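Local atomic coordinates of putative acetyltransferase Ta0821 (Thermoplasma acidophilum DSM 1728, PDB entry 3C26), a protein that probably acts as an acyltransferase of the GNAT family, although its substrate and precise reaction are not established. Residues C174-W179 / L259-Y264; E192-N197 / F205-I210; S227-Y232 / N249-V254. All blocks are in the same frame, centred on the assembly; numbering follows the deposited sequence.

Interaction 1. Residues C174-W179 / L259-Y264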
loop_
_atom_site.group_PDB
_atom_site.type_symbol
_atom_site.label_atom_id
_atom_site.label_comp_id
_atom_site.label_asym_id
_atom_site.label_seq_id
_atom_site.Cartn_x
_atom_site.Cartn_y
_atom_site.Cartn_z
ATOM N N CYS A 174 -7.020 14.916 -21.915
ATOM C CA CYS A 174 -7.096 15.309 -20.480
ATOM C C CYS A 174 -5.843 14.805 -19.875
ATOM O O CYS A 174 -5.406 13.702 -20.196
ATOM C CB CYS A 174 -8.297 14.753 -19.744
ATOM S SG CYS A 174 -9.839 15.164 -20.493
ATOM N N PHE A 175 -5.268 15.650 -19.029
ATOM C CA PHE A 175 -3.962 15.451 -18.429
ATOM C C PHE A 175 -3.874 15.956 -17.013
ATOM O O PHE A 175 -4.577 16.853 -16.616
ATOM C CB PHE A 175 -2.889 16.318 -19.140
ATOM C CG PHE A 175 -3.030 16.415 -20.619
ATOM C CD1 PHE A 175 -3.826 17.400 -21.187
ATOM C CD2 PHE A 175 -2.283 15.580 -21.449
ATOM C CE1 PHE A 175 -3.941 17.502 -22.529
ATOM C CE2 PHE A 175 -2.393 15.681 -22.820
ATOM C CZ PHE A 175 -3.223 16.641 -23.360
ATOM N N PHE A 176 -2.950 15.363 -16.277
ATOM C CA PHE A 176 -2.577 15.828 -14.944
ATOM C C PHE A 176 -1.481 16.824 -15.155
ATOM O O PHE A 176 -0.438 16.493 -15.704
ATOM C CB PHE A 176 -2.088 14.712 -14.018
ATOM C CG PHE A 176 -2.968 14.476 -12.836
ATOM C CD1 PHE A 176 -3.380 15.528 -12.041
ATOM C CD2 PHE A 176 -3.327 13.201 -12.469
ATOM C CE1 PHE A 176 -4.168 15.338 -10.918
ATOM C CE2 PHE A 176 -4.124 12.997 -11.344
ATOM C CZ PHE A 176 -4.530 14.092 -10.566
ATOM N N ILE A 177 -1.753 18.069 -14.799
ATOM C CA ILE A 177 -0.747 19.081 -14.834
ATOM C C ILE A 177 -0.749 19.840 -13.506
ATOM O O ILE A 177 -1.777 20.365 -13.071
ATOM C CB ILE A 177 -0.956 20.030 -15.978
ATOM C CG1 ILE A 177 -0.895 19.261 -17.313
ATOM C CG2 ILE A 177 0.110 21.111 -15.999
ATOM C CD1 ILE A 177 -0.881 20.178 -18.510
ATOM N N ASP A 178 0.406 19.897 -12.870
ATOM C CA ASP A 178 0.502 20.588 -11.565
ATOM C C ASP A 178 -0.671 20.231 -10.661
ATOM O O ASP A 178 -1.371 21.097 -10.137
ATOM C CB ASP A 178 0.564 22.098 -11.756
ATOM C CG ASP A 178 0.782 22.870 -10.439
ATOM O OD1 ASP A 178 1.413 22.352 -9.532
ATOM O OD2 ASP A 178 0.340 24.028 -10.335
ATOM N N TRP A 179 -0.906 18.929 -10.536
ATOM C CA TRP A 179 -1.925 18.328 -9.635
ATOM C C TRP A 179 -3.382 18.672 -9.922
ATOM O O TRP A 179 -4.266 18.534 -9.067
ATOM C CB TRP A 179 -1.613 18.608 -8.156
ATOM C CG TRP A 179 -0.352 17.984 -7.701
ATOM C CD1 TRP A 179 0.909 18.533 -7.803
ATOM C CD2 TRP A 179 -0.169 16.682 -7.114
ATOM N NE1 TRP A 179 1.826 17.656 -7.330
ATOM C CE2 TRP A 179 1.206 16.531 -6.868
ATOM C CE3 TRP A 179 -1.031 15.632 -6.789
ATOM C CZ2 TRP A 179 1.752 15.376 -6.303
ATOM C CZ3 TRP A 179 -0.480 14.486 -6.209
ATOM C CH2 TRP A 179 0.896 14.373 -5.992
ATOM N N LEU A 259 -3.267 7.033 -7.755
ATOM C CA LEU A 259 -3.937 8.332 -7.615
ATOM C C LEU A 259 -5.112 8.368 -8.578
ATOM O O LEU A 259 -4.961 8.405 -9.794
ATOM C CB LEU A 259 -3.007 9.516 -7.885
ATOM C CG LEU A 259 -3.632 10.866 -7.495
ATOM C CD1 LEU A 259 -3.813 10.921 -5.972
ATOM C CD2 LEU A 259 -2.787 12.023 -7.986
ATOM N N THR A 260 -6.295 8.392 -8.008
ATOM C CA THR A 260 -7.512 8.347 -8.784
ATOM C C THR A 260 -8.109 9.714 -8.932
ATOM O O THR A 260 -7.948 10.564 -8.052
ATOM C CB THR A 260 -8.561 7.389 -8.112
ATOM O OG1 THR A 260 -9.072 7.966 -6.903
ATOM C CG2 THR A 260 -7.945 5.991 -7.817
ATOM N N VAL A 261 -8.777 9.898 -10.073
ATOM C CA VAL A 261 -9.501 11.135 -10.425
ATOM C C VAL A 261 -11.015 10.919 -10.506
ATOM O O VAL A 261 -11.538 10.081 -11.241
ATOM C CB VAL A 261 -8.968 11.776 -11.770
ATOM C CG1 VAL A 261 -9.629 13.148 -12.059
ATOM C CG2 VAL A 261 -7.476 11.866 -11.740
ATOM N N TRP A 262 -11.689 11.710 -9.685
ATOM C CA TRP A 262 -13.150 11.776 -9.585
ATOM C C TRP A 262 -13.726 13.083 -10.137
ATOM O O TRP A 262 -13.135 14.156 -10.019
ATOM C CB TRP A 262 -13.558 11.573 -8.129
ATOM C CG TRP A 262 -13.238 10.178 -7.646
ATOM C CD1 TRP A 262 -11.990 9.672 -7.420
ATOM C CD2 TRP A 262 -14.159 9.101 -7.383
ATOM N NE1 TRP A 262 -12.071 8.358 -7.011
ATOM C CE2 TRP A 262 -13.386 7.977 -6.988
ATOM C CE3 TRP A 262 -15.552 8.977 -7.425
ATOM C CZ2 TRP A 262 -13.959 6.768 -6.627
ATOM C CZ3 TRP A 262 -16.128 7.755 -7.088
ATOM C CH2 TRP A 262 -15.336 6.663 -6.696
ATOM N N GLU A 263 -14.877 12.955 -10.767
ATOM C CA GLU A 263 -15.605 14.064 -11.316
ATOM C C GLU A 263 -17.095 14.071 -10.952
ATOM O O GLU A 263 -17.796 13.032 -10.866
ATOM C CB GLU A 263 -15.384 14.137 -12.859
ATOM C CG GLU A 263 -16.050 15.280 -13.579
ATOM C CD GLU A 263 -15.767 15.218 -15.087
ATOM O OE1 GLU A 263 -14.601 15.402 -15.463
ATOM O OE2 GLU A 263 -16.691 14.921 -15.882
ATOM N N TYR A 264 -17.507 15.291 -10.650
ATOM C CA TYR A 264 -18.866 15.690 -10.302
ATOM C C TYR A 264 -19.401 16.627 -11.413
ATOM O O TYR A 264 -18.732 17.579 -11.862
ATOM C CB TYR A 264 -18.879 16.428 -8.983
ATOM C CG TYR A 264 -20.256 16.925 -8.541
ATOM C CD1 TYR A 264 -20.830 18.065 -9.115
ATOM C CD2 TYR A 264 -20.999 16.223 -7.587
ATOM C CE1 TYR A 264 -22.098 18.508 -8.710
ATOM C CE2 TYR A 264 -22.245 16.647 -7.193
ATOM C CZ TYR A 264 -22.790 17.802 -7.757
ATOM O OH TYR A 264 -24.059 18.192 -7.372
#
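Leu259 puts its CD2 methyl against two aromatic rings of the 174-179 segment. It lies 3.7 Å from Phe176 CZ and 3.8 Å from Trp179 CZ3, and the leucine crosses each of these side chains at about a right angle. Leu259 CG stands anti to the backbone N (chi1 -170°), which sends the branch across the gap between the two backbones. Within its own segment Trp179 O approaches the edge of the Phe176 ring, in its plane, 3.7 Å from Phe176 CE1. Thr260 turns the other way: its OG1 bonds to Val124 O of the neighbouring strand and receives a weak bond from Trp262 NE1. The alternation is that of a strand with two faces, and 258-265 runs antiparallel between strands 119-125 and 141-153. The last strand of a GNAT domain lies in this way between its fifth and sixth, although here a long insertion, which holds the 174-179 segment, separates it from 141-153 in the chain; that segment packs on one of its faces. Val261 again points toward that segment, its CG2 3.6 Å from Phe176 CE2 as the two side chains slide past each other in opposite directions. Phe176 reaches both residues with chi1 at -115°, where CG nearly eclipses the alpha hydrogen, an uncommon setting for a buried ring also flanked by Tyr146 and Phe218. An alanine at Phe176 is likely to open a gap beside Val261 CG2 and leave Leu259 CD2 only Trp179 of this segment to pack against. Trp262 returns to the opposite face and packs on Leu132, Val135 and His136 of helix 129-138, while further along Glu263 OE1 forms a salt bridge with Arg121.

Interaction 2. Residues E192-N197 / F205-I210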
loop_
_atom_site.group_PDB
_atom_site.type_symbol
_atom_site.label_atom_id
_atom_site.label_comp_id
_atom_site.label_asym_id
_atom_site.label_seq_id
_atom_site.Cartn_x
_atom_site.Cartn_y
_atom_site.Cartn_z
ATOM N N GLU A 192 1.715 25.596 -23.744
ATOM C CA GLU A 192 2.461 26.859 -23.679
ATOM C C GLU A 192 2.350 27.506 -22.297
ATOM O O GLU A 192 3.027 28.474 -21.983
ATOM C CB GLU A 192 1.983 27.830 -24.770
ATOM N N GLU A 193 1.515 26.921 -21.458
ATOM C CA GLU A 193 1.243 27.475 -20.120
ATOM C C GLU A 193 2.120 26.900 -18.994
ATOM O O GLU A 193 2.448 27.578 -18.017
ATOM C CB GLU A 193 -0.220 27.213 -19.810
ATOM C CG GLU A 193 -0.806 27.995 -18.708
ATOM C CD GLU A 193 -2.242 27.600 -18.570
ATOM O OE1 GLU A 193 -2.586 26.534 -19.140
ATOM O OE2 GLU A 193 -3.025 28.335 -17.921
ATOM N N TYR A 194 2.484 25.640 -19.120
ATOM C CA TYR A 194 3.357 24.983 -18.106
ATOM C C TYR A 194 4.597 24.433 -18.777
ATOM O O TYR A 194 5.121 23.379 -18.426
ATOM C CB TYR A 194 2.636 23.852 -17.433
ATOM C CG TYR A 194 1.431 24.255 -16.643
ATOM C CD1 TYR A 194 1.539 24.615 -15.319
ATOM C CD2 TYR A 194 0.180 24.224 -17.224
ATOM C CE1 TYR A 194 0.423 24.959 -14.589
ATOM C CE2 TYR A 194 -0.927 24.575 -16.532
ATOM C CZ TYR A 194 -0.813 24.935 -15.213
ATOM O OH TYR A 194 -1.956 25.259 -14.526
ATOM N N SER A 195 5.048 25.225 -19.741
ATOM C CA SER A 195 6.112 24.849 -20.671
ATOM C C SER A 195 7.446 24.440 -20.022
ATOM O O SER A 195 8.127 23.534 -20.510
ATOM C CB SER A 195 6.339 25.980 -21.680
ATOM O OG SER A 195 6.774 27.161 -21.002
ATOM N N ASN A 196 7.790 25.094 -18.918
ATOM C CA ASN A 196 9.054 24.825 -18.207
ATOM C C ASN A 196 8.987 23.586 -17.327
ATOM O O ASN A 196 9.979 23.182 -16.705
ATOM C CB ASN A 196 9.499 26.019 -17.356
ATOM C CG ASN A 196 10.201 27.089 -18.173
ATOM O OD1 ASN A 196 10.778 26.816 -19.239
ATOM N ND2 ASN A 196 10.163 28.315 -17.674
ATOM N N ASN A 197 7.796 22.989 -17.287
ATOM C CA ASN A 197 7.567 21.770 -16.527
ATOM C C ASN A 197 7.004 20.648 -17.376
ATOM O O ASN A 197 6.449 19.735 -16.857
ATOM C CB ASN A 197 6.605 22.006 -15.356
ATOM C CG ASN A 197 7.209 22.849 -14.265
ATOM O OD1 ASN A 197 7.253 24.055 -14.374
ATOM N ND2 ASN A 197 7.634 22.217 -13.186
ATOM N N PHE A 205 4.105 12.853 -23.108
ATOM C CA PHE A 205 3.497 14.006 -22.485
ATOM C C PHE A 205 3.621 13.815 -20.985
ATOM O O PHE A 205 2.833 13.112 -20.373
ATOM C CB PHE A 205 2.050 14.150 -22.932
ATOM C CG PHE A 205 1.428 15.470 -22.575
ATOM C CD1 PHE A 205 0.855 16.270 -23.536
ATOM C CD2 PHE A 205 1.476 15.932 -21.283
ATOM C CE1 PHE A 205 0.292 17.496 -23.191
ATOM C CE2 PHE A 205 0.928 17.136 -20.931
ATOM C CZ PHE A 205 0.324 17.922 -21.876
ATOM N N VAL A 206 4.680 14.409 -20.432
ATOM C CA VAL A 206 5.037 14.302 -19.030
ATOM C C VAL A 206 5.144 15.663 -18.324
ATOM O O VAL A 206 5.795 16.604 -18.773
ATOM C CB VAL A 206 6.420 13.554 -18.843
ATOM C CG1 VAL A 206 6.806 13.397 -17.377
ATOM C CG2 VAL A 206 6.385 12.205 -19.515
ATOM N N TYR A 207 4.456 15.737 -17.222
ATOM C CA TYR A 207 4.551 16.898 -16.354
ATOM C C TYR A 207 5.474 16.539 -15.177
ATOM O O TYR A 207 5.312 15.505 -14.550
ATOM C CB TYR A 207 3.168 17.316 -15.845
ATOM C CG TYR A 207 3.295 18.454 -14.875
ATOM C CD1 TYR A 207 3.370 19.764 -15.305
ATOM C CD2 TYR A 207 3.436 18.198 -13.518
ATOM C CE1 TYR A 207 3.523 20.806 -14.388
ATOM C CE2 TYR A 207 3.614 19.211 -12.616
ATOM C CZ TYR A 207 3.666 20.493 -13.036
ATOM O OH TYR A 207 3.850 21.453 -12.057
ATOM N N PHE A 208 6.461 17.385 -14.919
ATOM C CA PHE A 208 7.381 17.177 -13.815
ATOM C C PHE A 208 7.459 18.366 -12.846
ATOM O O PHE A 208 7.234 19.509 -13.211
ATOM C CB PHE A 208 8.800 16.768 -14.292
ATOM C CG PHE A 208 9.525 17.829 -15.021
ATOM C CD1 PHE A 208 10.301 18.767 -14.337
ATOM C CD2 PHE A 208 9.483 17.878 -16.397
ATOM C CE1 PHE A 208 10.946 19.772 -15.024
ATOM C CE2 PHE A 208 10.119 18.873 -17.063
ATOM C CZ PHE A 208 10.882 19.811 -16.373
ATOM N N ASP A 209 7.759 18.020 -11.593
ATOM C CA ASP A 209 7.880 18.973 -10.500
ATOM C C ASP A 209 9.042 18.547 -9.612
ATOM O O ASP A 209 8.987 17.550 -8.908
ATOM C CB ASP A 209 6.560 19.047 -9.695
ATOM C CG ASP A 209 6.582 20.128 -8.620
ATOM O OD1 ASP A 209 7.509 20.926 -8.609
ATOM O OD2 ASP A 209 5.662 20.164 -7.774
ATOM N N ILE A 210 10.129 19.285 -9.767
ATOM C CA ILE A 210 11.353 19.090 -9.008
ATOM C C ILE A 210 11.176 19.849 -7.703
ATOM O O ILE A 210 10.785 21.031 -7.698
ATOM C CB ILE A 210 12.536 19.722 -9.720
ATOM C CG1 ILE A 210 12.759 19.042 -11.073
ATOM C CG2 ILE A 210 13.782 19.735 -8.808
ATOM C CD1 ILE A 210 13.881 19.673 -11.847
#
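Asn197 grips the backbone of Phe208 through two hydrogen bonds, one from its main chain and one from its side chain. Phe208 N donates to Asn197 O over 3.0 Å, and Asn197 ND2 donates to Phe208 O over 2.7 Å. The second bond is nearly straight (170° at the hydrogen) and lies in both the carbonyl plane and the asparagine amide plane, so it fixes the rotation of that amide. The rings of Tyr207 and Phe208 pack against the same residue. Asn197 CA sits over one face of the Phe208 ring, 4.0 Å from its centroid, in a CH-pi contact, while Asn197 CB meets Tyr207 CE1 at 3.4 Å. Phe208 adopts chi1 67°, with CG between the backbone N and the carbonyl carbon, and this brings its ring under Asn197.

In the next shell, Asn197 N bonds back to Tyr194 O over 2.9 Å, closing the turn that presents the asparagine. The Tyr194 ring touches Tyr207 loosely and its hydroxyl bonds to Lys180; Asp209 turns its carboxylate to Lys51.

The Asn197-Phe208 pairing continues the antiparallel register of Ile199 with Val206, so the turn after helix 187-193 leads directly into strand 198-200 alongside 204-211, whose other neighbour is strand 214-221.

Interaction 3. Residues S227-Y232 / N249-V254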
loop_
_atom_site.group_PDB
_atom_site.type_symbol
_atom_site.label_atom_id
_atom_site.label_comp_id
_atom_site.label_asym_id
_atom_site.label_seq_id
_atom_site.Cartn_x
_atom_site.Cartn_y
_atom_site.Cartn_z
ATOM N N SER A 227 10.664 2.536 -20.759
ATOM C CA SER A 227 11.981 3.153 -21.049
ATOM C C SER A 227 12.098 4.508 -20.405
ATOM O O SER A 227 13.168 4.915 -19.926
ATOM C CB SER A 227 12.228 3.316 -22.556
ATOM O OG SER A 227 12.575 2.083 -23.138
ATOM N N PHE A 228 10.980 5.218 -20.407
ATOM C CA PHE A 228 10.949 6.547 -19.795
ATOM C C PHE A 228 11.260 6.436 -18.290
ATOM O O PHE A 228 12.044 7.197 -17.712
ATOM C CB PHE A 228 9.605 7.257 -20.034
ATOM C CG PHE A 228 9.599 8.654 -19.516
ATOM C CD1 PHE A 228 10.044 9.700 -20.303
ATOM C CD2 PHE A 228 9.230 8.916 -18.188
ATOM C CE1 PHE A 228 10.092 11.004 -19.791
ATOM C CE2 PHE A 228 9.291 10.185 -17.671
ATOM C CZ PHE A 228 9.732 11.236 -18.472
ATOM N N ILE A 229 10.664 5.454 -17.651
ATOM C CA ILE A 229 10.885 5.280 -16.222
ATOM C C ILE A 229 12.295 4.811 -15.944
ATOM O O ILE A 229 12.949 5.258 -15.007
ATOM C CB ILE A 229 9.905 4.267 -15.622
ATOM C CG1 ILE A 229 8.533 4.916 -15.488
ATOM C CG2 ILE A 229 10.385 3.812 -14.282
ATOM C CD1 ILE A 229 7.476 3.939 -15.269
ATOM N N GLU A 230 12.751 3.875 -16.756
ATOM C CA GLU A 230 14.081 3.279 -16.541
ATOM C C GLU A 230 15.177 4.336 -16.648
ATOM O O GLU A 230 16.165 4.300 -15.916
ATOM C CB GLU A 230 14.350 2.141 -17.513
ATOM C CG GLU A 230 15.793 1.663 -17.493
ATOM C CD GLU A 230 16.168 1.025 -16.163
ATOM O OE1 GLU A 230 15.245 0.669 -15.400
ATOM O OE2 GLU A 230 17.386 0.850 -15.893
ATOM N N LYS A 231 14.965 5.302 -17.532
ATOM C CA LYS A 231 15.928 6.399 -17.748
ATOM C C LYS A 231 16.001 7.405 -16.608
ATOM O O LYS A 231 17.082 7.816 -16.180
ATOM C CB LYS A 231 15.572 7.221 -18.985
ATOM C CG LYS A 231 16.374 8.513 -19.103
ATOM C CD LYS A 231 16.207 9.200 -20.485
ATOM N N TYR A 232 14.830 7.791 -16.118
ATOM C CA TYR A 232 14.735 8.886 -15.142
ATOM C C TYR A 232 14.618 8.481 -13.674
ATOM O O TYR A 232 14.713 9.323 -12.780
ATOM C CB TYR A 232 13.550 9.775 -15.499
ATOM C CG TYR A 232 13.714 10.545 -16.768
ATOM C CD1 TYR A 232 14.549 11.669 -16.832
ATOM C CD2 TYR A 232 13.024 10.181 -17.906
ATOM C CE1 TYR A 232 14.688 12.389 -18.007
ATOM C CE2 TYR A 232 13.167 10.887 -19.080
ATOM C CZ TYR A 232 13.989 11.988 -19.128
ATOM O OH TYR A 232 14.102 12.673 -20.326
ATOM N N ASN A 249 -0.303 -0.490 -17.498
ATOM C CA ASN A 249 -0.694 -1.851 -17.774
ATOM C C ASN A 249 0.428 -2.569 -18.496
ATOM O O ASN A 249 0.530 -3.782 -18.468
ATOM C CB ASN A 249 -2.025 -1.872 -18.561
ATOM C CG ASN A 249 -3.226 -1.439 -17.702
ATOM O OD1 ASN A 249 -3.183 -1.484 -16.474
ATOM N ND2 ASN A 249 -4.297 -1.032 -18.353
ATOM N N GLY A 250 1.312 -1.805 -19.110
ATOM C CA GLY A 250 2.434 -2.375 -19.878
ATOM C C GLY A 250 3.774 -2.315 -19.133
ATOM O O GLY A 250 4.826 -2.614 -19.673
ATOM N N LEU A 251 3.726 -1.964 -17.864
ATOM C CA LEU A 251 4.944 -1.890 -17.040
ATOM C C LEU A 251 5.150 -3.206 -16.258
ATOM O O LEU A 251 4.186 -3.851 -15.892
ATOM C CB LEU A 251 4.863 -0.713 -16.053
ATOM C CG LEU A 251 4.979 0.698 -16.623
ATOM C CD1 LEU A 251 4.707 1.763 -15.529
ATOM C CD2 LEU A 251 6.318 0.952 -17.279
ATOM N N PRO A 252 6.408 -3.609 -15.987
ATOM C CA PRO A 252 6.624 -4.854 -15.200
ATOM C C PRO A 252 6.219 -4.800 -13.731
ATOM O O PRO A 252 5.754 -5.773 -13.173
ATOM C CB PRO A 252 8.149 -5.064 -15.260
ATOM C CG PRO A 252 8.720 -3.771 -15.692
ATOM C CD PRO A 252 7.660 -3.154 -16.609
ATOM N N TYR A 253 6.423 -3.678 -13.095
ATOM C CA TYR A 253 6.115 -3.548 -11.682
ATOM C C TYR A 253 4.632 -3.389 -11.548
ATOM O O TYR A 253 4.002 -2.712 -12.342
ATOM C CB TYR A 253 6.745 -2.302 -11.080
ATOM C CG TYR A 253 7.875 -1.764 -11.875
ATOM C CD1 TYR A 253 7.638 -0.869 -12.914
ATOM C CD2 TYR A 253 9.175 -2.152 -11.624
ATOM C CE1 TYR A 253 8.650 -0.372 -13.680
ATOM C CE2 TYR A 253 10.215 -1.644 -12.399
ATOM C CZ TYR A 253 9.937 -0.753 -13.417
ATOM O OH TYR A 253 10.952 -0.240 -14.198
ATOM N N VAL A 254 4.086 -4.038 -10.536
ATOM C CA VAL A 254 2.697 -3.888 -10.174
ATOM C C VAL A 254 2.603 -2.957 -8.949
ATOM O O VAL A 254 3.037 -3.329 -7.864
ATOM C CB VAL A 254 2.107 -5.218 -9.803
ATOM C CG1 VAL A 254 0.666 -5.061 -9.330
ATOM C CG2 VAL A 254 2.220 -6.181 -10.972
#
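Ile229 and Leu251 form a buried apolar contact between helix 225-232 and the loop that runs from helix 245-248 to strand 258-265, close to the second subunit. The evidence is in the methyl groups: the two side chains reach toward each other tip to tip, with Ile229 CD1 3.5 Å from Leu251 CD1 and 3.8 Å from Leu251 CD2. One methyl therefore faces both branches of the leucine fork. The CA atoms of the pair remain 9.3 Å apart, so the backbones stand well separated and side chains alone bridge them; the two segments together bury 147 Å². The reach of Ile229 comes from an extended outer chain, CD1 being anti to CA (chi2 165°).

Tyr253 adds a looser touch from beside this pair. Its OH lies 4.1 Å from Ile229 CG2 as the two side chains pass in opposite directions. Pro252 CG sits 3.9 Å above the plane of the Tyr253 ring, over its centre, so the preceding residue supports that face. The chi1 of Tyr253, -20°, is far from a staggered setting, consistent with a ring set by its packing between Pro252, Tyr149 and Phe151 of the second subunit.

Ile229 also rests on Phe151 and Phe241 of its own chain, and Tyr149 lies against Leu251 and Tyr253. Leu251 O accepts a hydrogen bond from Gln152 NE2 of the second subunit. The arrangement is that of a helix that connects the parallel strands 214-221 and 237-243 and packs on the second of them through Phe241, here meeting a loop that itself forms part of a dimer interface.

In the fold
Interactions 1 and 2 adjoin, their centres 15 Å apart. Phe175 CE2 lies 3.3 Å from Phe205 CE1 in a ring stack, and Ile177 CG2 lies 3.6 Å from Tyr207 CD1, so strand 174-177 packs on strand 258-265 through one face and on the 204-211 region through the other. Interaction 2 meets interaction 3 through Val206 CG2 and Phe228 CZ, 3.6 Å apart. Interactions 1 and 3 do not touch, their nearest atoms being about 12 Å apart, although both 2 and 3 fall within the chain loop closed by 1. A bound 1,2-ethanediol, probably from crystallisation, lies about 5 Å from the Trp179 side chain.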